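Local coordinates for flagellar basal body protein (Helicobacter pylori, PDB 5NPY) that probably builds the flagellar hook, the curved and flexible joint that connects the rod of the basal body to the filament, at residues T160-D165 with V498-A503; K206-F211 with I352-Y357; F211-K216 with K304-L309. One frame throughout, in Å; residues are numbered along the deposited sequence.

Contact 1: residues T160-D165 with V498-A503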
loop_
_atom_site.group_PDB
_atom_site.type_symbol
_atom_site.label_atom_id
_atom_site.label_comp_id
_atom_site.label_asym_id
_atom_site.label_seq_id
_atom_site.Cartn_x
_atom_site.Cartn_y
_atom_site.Cartn_z
ATOM N N THR A 160 -17.686 2.090 -3.459
ATOM C CA THR A 160 -17.247 3.418 -3.864
ATOM C C THR A 160 -16.235 3.932 -2.848
ATOM O O THR A 160 -16.002 3.319 -1.803
ATOM C CB THR A 160 -18.411 4.416 -3.989
ATOM O OG1 THR A 160 -19.131 4.474 -2.753
ATOM C CG2 THR A 160 -19.352 4.025 -5.110
ATOM N N ALA A 161 -15.636 5.078 -3.171
ATOM C CA ALA A 161 -14.648 5.723 -2.315
ATOM C C ALA A 161 -15.337 6.602 -1.279
ATOM O O ALA A 161 -16.281 7.329 -1.598
ATOM C CB ALA A 161 -13.675 6.561 -3.148
ATOM N N ARG A 162 -14.841 6.540 -0.038
ATOM C CA ARG A 162 -15.510 7.207 1.078
ATOM C C ARG A 162 -15.582 8.718 0.888
ATOM O O ARG A 162 -16.514 9.358 1.391
ATOM C CB ARG A 162 -14.795 6.877 2.391
ATOM C CG ARG A 162 -15.591 7.229 3.636
ATOM C CD ARG A 162 -16.898 6.445 3.705
ATOM N NE ARG A 162 -16.679 5.002 3.796
ATOM C CZ ARG A 162 -16.904 4.129 2.813
ATOM N NH1 ARG A 162 -17.375 4.528 1.634
ATOM N NH2 ARG A 162 -16.660 2.840 3.017
ATOM N N ASP A 163 -14.614 9.302 0.173
ATOM C CA ASP A 163 -14.614 10.745 -0.056
ATOM C C ASP A 163 -15.851 11.186 -0.838
ATOM O O ASP A 163 -16.562 12.110 -0.426
ATOM C CB ASP A 163 -13.337 11.160 -0.793
ATOM C CG ASP A 163 -12.105 11.128 0.097
ATOM O OD1 ASP A 163 -12.245 11.326 1.324
ATOM O OD2 ASP A 163 -10.992 10.915 -0.434
ATOM N N GLU A 164 -16.125 10.529 -1.974
ATOM C CA GLU A 164 -17.269 10.918 -2.795
ATOM C C GLU A 164 -18.594 10.537 -2.139
ATOM O O GLU A 164 -19.597 11.236 -2.334
ATOM C CB GLU A 164 -17.156 10.309 -4.199
ATOM C CG GLU A 164 -16.967 8.789 -4.246
ATOM C CD GLU A 164 -16.207 8.308 -5.494
ATOM O OE1 GLU A 164 -15.521 9.137 -6.134
ATOM O OE2 GLU A 164 -16.291 7.099 -5.832
ATOM N N ASP A 165 -18.622 9.449 -1.356
ATOM C CA ASP A 165 -19.818 9.129 -0.579
ATOM C C ASP A 165 -20.211 10.299 0.309
ATOM O O ASP A 165 -21.350 10.781 0.256
ATOM C CB ASP A 165 -19.596 7.877 0.273
ATOM C CG ASP A 165 -19.720 6.593 -0.523
ATOM O OD1 ASP A 165 -19.445 5.505 0.041
ATOM O OD2 ASP A 165 -20.080 6.670 -1.719
ATOM N N VAL A 498 -15.703 -5.017 5.364
ATOM C CA VAL A 498 -15.973 -3.739 4.716
ATOM C C VAL A 498 -17.270 -3.177 5.274
ATOM O O VAL A 498 -18.276 -3.891 5.381
ATOM C CB VAL A 498 -16.058 -3.880 3.188
ATOM C CG1 VAL A 498 -16.274 -2.533 2.579
ATOM C CG2 VAL A 498 -14.794 -4.508 2.643
ATOM N N VAL A 499 -17.239 -1.895 5.628
ATOM C CA VAL A 499 -18.390 -1.157 6.127
ATOM C C VAL A 499 -18.522 0.098 5.273
ATOM O O VAL A 499 -17.684 1.005 5.360
ATOM C CB VAL A 499 -18.243 -0.799 7.610
ATOM C CG1 VAL A 499 -19.341 0.153 8.032
ATOM C CG2 VAL A 499 -18.259 -2.064 8.456
ATOM N N GLU A 500 -19.558 0.150 4.445
ATOM C CA GLU A 500 -19.759 1.319 3.607
ATOM C C GLU A 500 -21.180 1.821 3.796
ATOM O O GLU A 500 -22.122 1.025 3.824
ATOM C CB GLU A 500 -19.527 1.019 2.116
ATOM C CG GLU A 500 -18.191 0.369 1.807
ATOM C CD GLU A 500 -17.897 0.316 0.320
ATOM O OE1 GLU A 500 -18.765 0.724 -0.485
ATOM O OE2 GLU A 500 -16.788 -0.130 -0.038
ATOM N N PRO A 501 -21.362 3.129 3.923
ATOM C CA PRO A 501 -22.716 3.673 3.913
ATOM C C PRO A 501 -23.362 3.430 2.558
ATOM O O PRO A 501 -22.678 3.298 1.541
ATOM C CB PRO A 501 -22.500 5.164 4.185
ATOM C CG PRO A 501 -21.113 5.429 3.703
ATOM C CD PRO A 501 -20.337 4.186 3.991
ATOM N N VAL A 502 -24.692 3.335 2.562
ATOM C CA VAL A 502 -25.463 3.173 1.330
ATOM C C VAL A 502 -26.571 4.201 1.172
ATOM O O VAL A 502 -27.042 4.412 0.044
ATOM C CB VAL A 502 -26.047 1.744 1.240
ATOM C CG1 VAL A 502 -24.951 0.705 1.430
ATOM C CG2 VAL A 502 -27.152 1.545 2.276
ATOM N N ALA A 503 -27.027 4.854 2.245
ATOM C CA ALA A 503 -28.156 5.776 2.200
ATOM C C ALA A 503 -28.165 6.611 3.475
ATOM O O ALA A 503 -27.354 6.406 4.383
ATOM C CB ALA A 503 -29.485 5.027 2.036
#
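Arg162, in the first turn of helix 162-168, lies against Pro501 and Glu500 of strand 499-509; the helix, in the part of the chain assigned to the FlgE/F/G D1 family, packs here on the strand. The packing is aliphatic carbon on a guanidinium: Pro501 CD sits over the centre of one face, 3.6 Å from Arg162 CZ, while Glu500 CG lies tightly at the edge of the group, by Arg162 NH2. CG of the arginine points away from the backbone N (chi1 -166°), and bends at the next two torsions curl the guanidinium back toward its own helix. There Arg162 NH1 forms a salt bridge of 2.8 Å with Asp165 OD1, which helps fix the rotation of the flat group against the proline.

The direct hydrogen bonds between the segments are both weak. Arg162 NH2 reaches Val499 O at 3.1 Å, bent to 120° at the hydrogen, and Thr160 N reaches Glu500 OE1 at 3.4 Å.

Lys151 pairs with both carboxylates: it makes salt bridges with Asp165 OD1 and Glu500 OE1 and also donates to Pro501 O, so it probably eases any repulsion between them. Arg162 and Glu500 are not a salt bridge: Arg162 NH2 and Glu500 OE2 are 4.3 Å apart, the guanidinium and carboxylate planes are 62° apart, and Glu500 OE2 is bonded instead to Ser159 OG.

Local bonds shape both partners. Just after Pro501 the strand carries a classic beta bulge, Val502 and Ala503 lying opposite the single residue Ile490. In the other segment, Ala161 is the N-cap residue, and its carbonyl receives Asp165 N. The start of the helix is tied once more where Thr160 OG1 donates to Asp165 OD2 at 2.6 Å, meeting the carboxylate on its syn side.

Contact 2: residues K206-F211 with I352-Y357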
loop_
_atom_site.group_PDB
_atom_site.type_symbol
_atom_site.label_atom_id
_atom_site.label_comp_id
_atom_site.label_asym_id
_atom_site.label_seq_id
_atom_site.Cartn_x
_atom_site.Cartn_y
_atom_site.Cartn_z
ATOM N N LYS A 206 20.660 -11.754 3.253
ATOM C CA LYS A 206 20.631 -13.008 2.529
ATOM C C LYS A 206 22.010 -13.248 1.925
ATOM O O LYS A 206 22.768 -12.306 1.645
ATOM C CB LYS A 206 19.571 -13.010 1.403
ATOM C CG LYS A 206 18.132 -13.195 1.833
ATOM C CD LYS A 206 17.694 -14.648 1.831
ATOM C CE LYS A 206 16.224 -14.768 2.247
ATOM N NZ LYS A 206 15.966 -15.587 3.473
ATOM N N GLY A 207 22.333 -14.524 1.737
ATOM C CA GLY A 207 23.489 -14.853 0.944
ATOM C C GLY A 207 23.402 -14.095 -0.363
ATOM O O GLY A 207 22.321 -13.948 -0.949
ATOM N N VAL A 208 24.542 -13.580 -0.814
ATOM C CA VAL A 208 24.536 -12.749 -1.995
ATOM C C VAL A 208 24.189 -13.558 -3.247
ATOM O O VAL A 208 23.786 -12.972 -4.258
ATOM C CB VAL A 208 25.895 -12.025 -2.069
ATOM C CG1 VAL A 208 26.966 -12.912 -2.726
ATOM C CG2 VAL A 208 25.732 -10.674 -2.741
ATOM N N GLN A 209 24.286 -14.897 -3.189
ATOM C CA GLN A 209 23.880 -15.736 -4.319
ATOM C C GLN A 209 22.428 -15.508 -4.701
ATOM O O GLN A 209 22.057 -15.763 -5.852
ATOM C CB GLN A 209 24.095 -17.228 -4.011
ATOM C CG GLN A 209 23.181 -17.786 -2.909
ATOM C CD GLN A 209 23.841 -17.795 -1.533
ATOM O OE1 GLN A 209 24.729 -16.988 -1.230
ATOM N NE2 GLN A 209 23.419 -18.724 -0.704
ATOM N N ASP A 210 21.612 -15.018 -3.757
ATOM C CA ASP A 210 20.212 -14.694 -4.030
ATOM C C ASP A 210 20.061 -13.609 -5.088
ATOM O O ASP A 210 19.025 -13.551 -5.764
ATOM C CB ASP A 210 19.520 -14.235 -2.748
ATOM C CG ASP A 210 19.003 -15.389 -1.909
ATOM O OD1 ASP A 210 17.801 -15.344 -1.547
ATOM O OD2 ASP A 210 19.787 -16.320 -1.604
ATOM N N PHE A 211 21.058 -12.725 -5.215
ATOM C CA PHE A 211 21.043 -11.602 -6.145
ATOM C C PHE A 211 22.055 -11.740 -7.272
ATOM O O PHE A 211 21.751 -11.358 -8.403
ATOM C CB PHE A 211 21.318 -10.301 -5.390
ATOM C CG PHE A 211 21.147 -9.058 -6.227
ATOM C CD1 PHE A 211 19.962 -8.814 -6.904
ATOM C CD2 PHE A 211 22.160 -8.122 -6.313
ATOM C CE1 PHE A 211 19.799 -7.660 -7.662
ATOM C CE2 PHE A 211 22.002 -6.976 -7.070
ATOM C CZ PHE A 211 20.817 -6.737 -7.736
ATOM N N ILE A 352 29.711 -14.027 1.510
ATOM C CA ILE A 352 29.259 -12.646 1.396
ATOM C C ILE A 352 27.740 -12.617 1.462
ATOM O O ILE A 352 27.073 -13.471 0.860
ATOM C CB ILE A 352 29.763 -12.024 0.074
ATOM C CG1 ILE A 352 31.283 -11.944 0.070
ATOM C CG2 ILE A 352 29.154 -10.668 -0.174
ATOM C CD1 ILE A 352 31.863 -11.539 1.405
ATOM N N LYS A 353 27.190 -11.620 2.176
ATOM C CA LYS A 353 25.749 -11.426 2.260
ATOM C C LYS A 353 25.384 -10.007 1.843
ATOM O O LYS A 353 26.219 -9.098 1.841
ATOM C CB LYS A 353 25.210 -11.690 3.676
ATOM C CG LYS A 353 25.331 -13.130 4.149
ATOM C CD LYS A 353 24.652 -13.335 5.492
ATOM C CE LYS A 353 24.833 -14.760 5.971
ATOM N NZ LYS A 353 24.684 -14.841 7.431
ATOM N N ILE A 354 24.102 -9.827 1.537
ATOM C CA ILE A 354 23.561 -8.586 0.988
ATOM C C ILE A 354 22.345 -8.173 1.816
ATOM O O ILE A 354 21.543 -9.028 2.215
ATOM C CB ILE A 354 23.199 -8.766 -0.497
ATOM C CG1 ILE A 354 22.872 -7.421 -1.173
ATOM C CG2 ILE A 354 22.043 -9.790 -0.663
ATOM C CD1 ILE A 354 22.727 -7.533 -2.704
ATOM N N PRO A 355 22.178 -6.888 2.117
ATOM C CA PRO A 355 20.979 -6.457 2.860
ATOM C C PRO A 355 19.703 -6.720 2.058
ATOM O O PRO A 355 19.667 -6.568 0.834
ATOM C CB PRO A 355 21.220 -4.957 3.100
ATOM C CG PRO A 355 22.749 -4.792 3.017
ATOM C CD PRO A 355 23.180 -5.817 1.961
ATOM N N TYR A 356 18.653 -7.128 2.769
ATOM C CA TYR A 356 17.524 -7.833 2.176
ATOM C C TYR A 356 16.237 -7.377 2.843
ATOM O O TYR A 356 16.245 -6.904 3.981
ATOM C CB TYR A 356 17.692 -9.360 2.318
ATOM C CG TYR A 356 16.535 -10.172 1.763
ATOM C CD1 TYR A 356 15.568 -10.724 2.595
ATOM C CD2 TYR A 356 16.415 -10.387 0.391
ATOM C CE1 TYR A 356 14.512 -11.485 2.070
ATOM C CE2 TYR A 356 15.377 -11.115 -0.134
ATOM C CZ TYR A 356 14.434 -11.665 0.691
ATOM O OH TYR A 356 13.425 -12.408 0.116
ATOM N N TYR A 357 15.125 -7.507 2.113
ATOM C CA TYR A 357 13.797 -7.425 2.719
ATOM C C TYR A 357 12.790 -8.039 1.753
ATOM O O TYR A 357 13.104 -8.316 0.593
ATOM C CB TYR A 357 13.415 -5.983 3.089
ATOM C CG TYR A 357 12.237 -5.914 4.061
ATOM C CD1 TYR A 357 12.249 -6.663 5.233
ATOM C CD2 TYR A 357 11.118 -5.135 3.792
ATOM C CE1 TYR A 357 11.182 -6.626 6.134
ATOM C CE2 TYR A 357 10.035 -5.081 4.673
ATOM C CZ TYR A 357 10.086 -5.838 5.856
ATOM O OH TYR A 357 9.059 -5.829 6.758
HETATM O O HOH W 1 27.041 -15.891 0.024
#
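Ile352 O is gripped twice: by Val208 N at 3.0 Å, which comes in tilted 26° from the carbonyl plane, and by a water at 2.6 Å from Ile352 O. The same water donates to Gln209 OE1, so it bridges the first residue of one segment to the helix of the other. Next to this, Lys206 and Ile354 form an antiparallel hydrogen-bonded pair, with Ile354 N to Lys206 O at 2.8 Å and Lys206 N to Ile354 O at 3.0 Å. Gly207 and Lys353 follow as a non-hydrogen-bonded pair.

Lys206 runs its aliphatic chain across Tyr356. Its CG stands over one face of the ring, 3.5 Å from the centroid and 17° off the normal, a CH-pi contact, and CE continues over the CE1 side. The phenol oxygen is held by Glu376, which lies outside both segments.

Apolar packing joins the turn at Val208 and the helical Phe211 to the strand. Val208 CG2 rests on Ile354 CB at 3.9 Å, and Val208 lies alongside Ile352. Ile354 is fully extended, with CG1 opposite the backbone N (chi1 -170°), which carries CD1 to 3.7 Å from Phe211 CD2. Beyond, the Phe211 ring meets that of Tyr378; the side chain of Phe211 is about 6 Å from the bound tris-hydroxymethyl-methyl-ammonium, whose pocket includes Thr380, a residue Phe211 touches. The backbone bonds form a short antiparallel ladder, with Lys206-Tyr356 and Val208-Ile352 packing beside it; strand 204-207 passes almost at once into helix 209-212, from which Phe211 packs on Ile354 of strand 346-364.

Contact 3: residues F211-K216 with K304-L309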
loop_
_atom_site.group_PDB
_atom_site.type_symbol
_atom_site.label_atom_id
_atom_site.label_comp_id
_atom_site.label_asym_id
_atom_site.label_seq_id
_atom_site.Cartn_x
_atom_site.Cartn_y
_atom_site.Cartn_z
ATOM N N PHE A 211 21.058 -12.725 -5.215
ATOM C CA PHE A 211 21.043 -11.602 -6.145
ATOM C C PHE A 211 22.055 -11.740 -7.272
ATOM O O PHE A 211 21.751 -11.358 -8.403
ATOM C CB PHE A 211 21.318 -10.301 -5.390
ATOM C CG PHE A 211 21.147 -9.058 -6.227
ATOM C CD1 PHE A 211 19.962 -8.814 -6.904
ATOM C CD2 PHE A 211 22.160 -8.122 -6.313
ATOM C CE1 PHE A 211 19.799 -7.660 -7.662
ATOM C CE2 PHE A 211 22.002 -6.976 -7.070
ATOM C CZ PHE A 211 20.817 -6.737 -7.736
ATOM N N PHE A 212 23.249 -12.297 -6.985
ATOM C CA PHE A 212 24.340 -12.394 -7.952
ATOM C C PHE A 212 24.197 -13.573 -8.921
ATOM O O PHE A 212 24.846 -13.561 -9.969
ATOM C CB PHE A 212 25.705 -12.513 -7.237
ATOM C CG PHE A 212 26.225 -11.208 -6.656
ATOM C CD1 PHE A 212 25.588 -10.005 -6.911
ATOM C CD2 PHE A 212 27.349 -11.194 -5.839
ATOM C CE1 PHE A 212 26.066 -8.803 -6.356
ATOM C CE2 PHE A 212 27.834 -10.006 -5.292
ATOM C CZ PHE A 212 27.186 -8.806 -5.552
ATOM N N LEU A 213 23.399 -14.587 -8.594
ATOM C CA LEU A 213 23.139 -15.715 -9.481
ATOM C C LEU A 213 21.800 -15.558 -10.198
ATOM O O LEU A 213 20.864 -14.940 -9.680
ATOM C CB LEU A 213 23.143 -17.035 -8.704
ATOM C CG LEU A 213 24.509 -17.285 -8.042
ATOM C CD1 LEU A 213 24.592 -18.626 -7.271
ATOM C CD2 LEU A 213 25.656 -17.169 -9.051
ATOM N N ASN A 214 21.707 -16.137 -11.396
ATOM C CA ASN A 214 20.434 -16.160 -12.100
ATOM C C ASN A 214 19.700 -17.476 -11.816
ATOM O O ASN A 214 20.181 -18.338 -11.082
ATOM C CB ASN A 214 20.644 -15.937 -13.598
ATOM C CG ASN A 214 21.407 -17.077 -14.267
ATOM O OD1 ASN A 214 21.595 -18.161 -13.700
ATOM N ND2 ASN A 214 21.863 -16.824 -15.480
ATOM N N ASP A 215 18.523 -17.639 -12.422
ATOM C CA ASP A 215 17.710 -18.832 -12.182
ATOM C C ASP A 215 18.475 -20.133 -12.418
ATOM O O ASP A 215 18.227 -21.131 -11.732
ATOM C CB ASP A 215 16.463 -18.793 -13.064
ATOM C CG ASP A 215 15.247 -18.285 -12.320
ATOM O OD1 ASP A 215 15.425 -17.495 -11.368
ATOM O OD2 ASP A 215 14.115 -18.680 -12.677
ATOM N N LYS A 216 19.407 -20.141 -13.369
ATOM C CA LYS A 216 20.243 -21.303 -13.645
ATOM C C LYS A 216 21.496 -21.368 -12.767
ATOM O O LYS A 216 22.408 -22.149 -13.069
ATOM C CB LYS A 216 20.638 -21.316 -15.125
ATOM C CG LYS A 216 19.452 -21.466 -16.078
ATOM C CD LYS A 216 19.880 -21.932 -17.470
ATOM C CE LYS A 216 19.731 -20.823 -18.511
ATOM N NZ LYS A 216 19.808 -21.334 -19.909
ATOM N N LYS A 304 24.428 -25.584 -7.494
ATOM C CA LYS A 304 23.659 -24.603 -8.241
ATOM C C LYS A 304 23.801 -23.231 -7.585
ATOM O O LYS A 304 24.481 -22.356 -8.130
ATOM C CB LYS A 304 22.196 -25.037 -8.341
ATOM C CG LYS A 304 21.290 -23.986 -8.960
ATOM C CD LYS A 304 19.957 -24.552 -9.431
ATOM C CE LYS A 304 20.133 -25.363 -10.691
ATOM N NZ LYS A 304 20.848 -24.567 -11.732
ATOM N N SER A 305 23.218 -23.034 -6.402
ATOM C CA SER A 305 23.262 -21.746 -5.714
ATOM C C SER A 305 23.922 -21.869 -4.342
ATOM O O SER A 305 23.237 -21.800 -3.312
ATOM C CB SER A 305 21.860 -21.160 -5.577
ATOM O OG SER A 305 21.913 -19.902 -4.921
ATOM N N PRO A 306 25.244 -22.006 -4.282
ATOM C CA PRO A 306 25.929 -22.086 -2.977
ATOM C C PRO A 306 26.280 -20.703 -2.457
ATOM O O PRO A 306 26.135 -19.702 -3.173
ATOM C CB PRO A 306 27.197 -22.885 -3.304
ATOM C CG PRO A 306 27.534 -22.416 -4.717
ATOM C CD PRO A 306 26.195 -22.137 -5.404
ATOM N N PRO A 307 26.749 -20.604 -1.213
ATOM C CA PRO A 307 27.326 -19.336 -0.750
ATOM C C PRO A 307 28.485 -18.936 -1.645
ATOM O O PRO A 307 29.244 -19.779 -2.120
ATOM C CB PRO A 307 27.794 -19.650 0.675
ATOM C CG PRO A 307 26.934 -20.817 1.116
ATOM C CD PRO A 307 26.632 -21.606 -0.137
ATOM N N LEU A 308 28.604 -17.641 -1.895
ATOM C CA LEU A 308 29.606 -17.125 -2.808
ATOM C C LEU A 308 30.734 -16.462 -2.029
ATOM O O LEU A 308 30.531 -15.949 -0.924
ATOM C CB LEU A 308 28.981 -16.135 -3.809
ATOM C CG LEU A 308 27.829 -16.704 -4.647
ATOM C CD1 LEU A 308 27.372 -15.683 -5.637
ATOM C CD2 LEU A 308 28.222 -18.007 -5.363
ATOM N N LEU A 309 31.928 -16.485 -2.616
ATOM C CA LEU A 309 33.107 -15.887 -2.015
ATOM C C LEU A 309 33.758 -14.943 -3.004
ATOM O O LEU A 309 33.560 -15.051 -4.219
ATOM C CB LEU A 309 34.157 -16.936 -1.598
ATOM C CG LEU A 309 33.661 -18.224 -0.955
ATOM C CD1 LEU A 309 34.802 -19.214 -0.889
ATOM C CD2 LEU A 309 33.145 -17.918 0.435
#
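Phe212 turns the edge of its ring to Leu308, whose CD1 lies near the ring plane. The actual touch is further back, at Phe212 CB, 3.9 Å from Leu308 CD1. The phenylalanine side chain also packs on Leu296 of strand 293-298 and on the loop at Gln227.

Leu213, the first residue to leave the helical conformation, carries most of the rest. Its CD1 is pressed on the backbone of the opposite loop, 3.7 Å from Ser305 CA and 3.8 Å from Lys304 O, with Ser305 OG also in touch. Leu213 and Leu308 meet tip to tip, Leu213 CD2 lying 4.1 Å from Leu308 CD1. Both leucines adopt the same shape: CG stands beside the backbone N (chi1 -61° in Leu213 and -57° in Leu308), with CD1 extended beyond, so the methyl ends are sent at each other. Leu308 rests in addition on Leu296 and Lys298, and this joins the leucine pair to strand 293-298.

Farther out the contact is polar and exposed. Lys304 starts with an extended chain and then bends at its last two torsions, which brings Lys304 NZ to 3.2 Å from Lys216 O. The carbonyl of Lys304 is itself used elsewhere, by Lys298 NZ. On the facing side, Asn214 OD1 receives Glu218 N, which ties the loop to the chain just beyond it.

The two segments run nearly antiparallel, their end-to-end directions 168° apart. The end of helix 209-212 and the loop after it pack along the hairpin connection between antiparallel strands 293-298 and 308-313 and on the start of 308-313, with Leu213 and Leu308 at the centre, Phe212 beside them and Lys304 at the rim.

Along the chain the three contacts are nested: contact 3 lies within the loop closed by contact 2, and contact 2 within that of contact 1. Contacts 2 and 3 are neighbours, their centres 10 Å apart. They share Phe211 and helix 209-212 and reach adjacent strands of one antiparallel sheet, 346-364 and 308-313, joined by a probable hydrogen bond from Ile352 N to Leu308 O at 3.2 Å. Contact 1 is on the opposite side of the chain's centre, its centre 44 Å from that of contact 2 and 50 Å from that of contact 3. The nesting is consistent with a D1 region completed by residues from both ends of the modelled chain, the remaining sheets being built by the chain between.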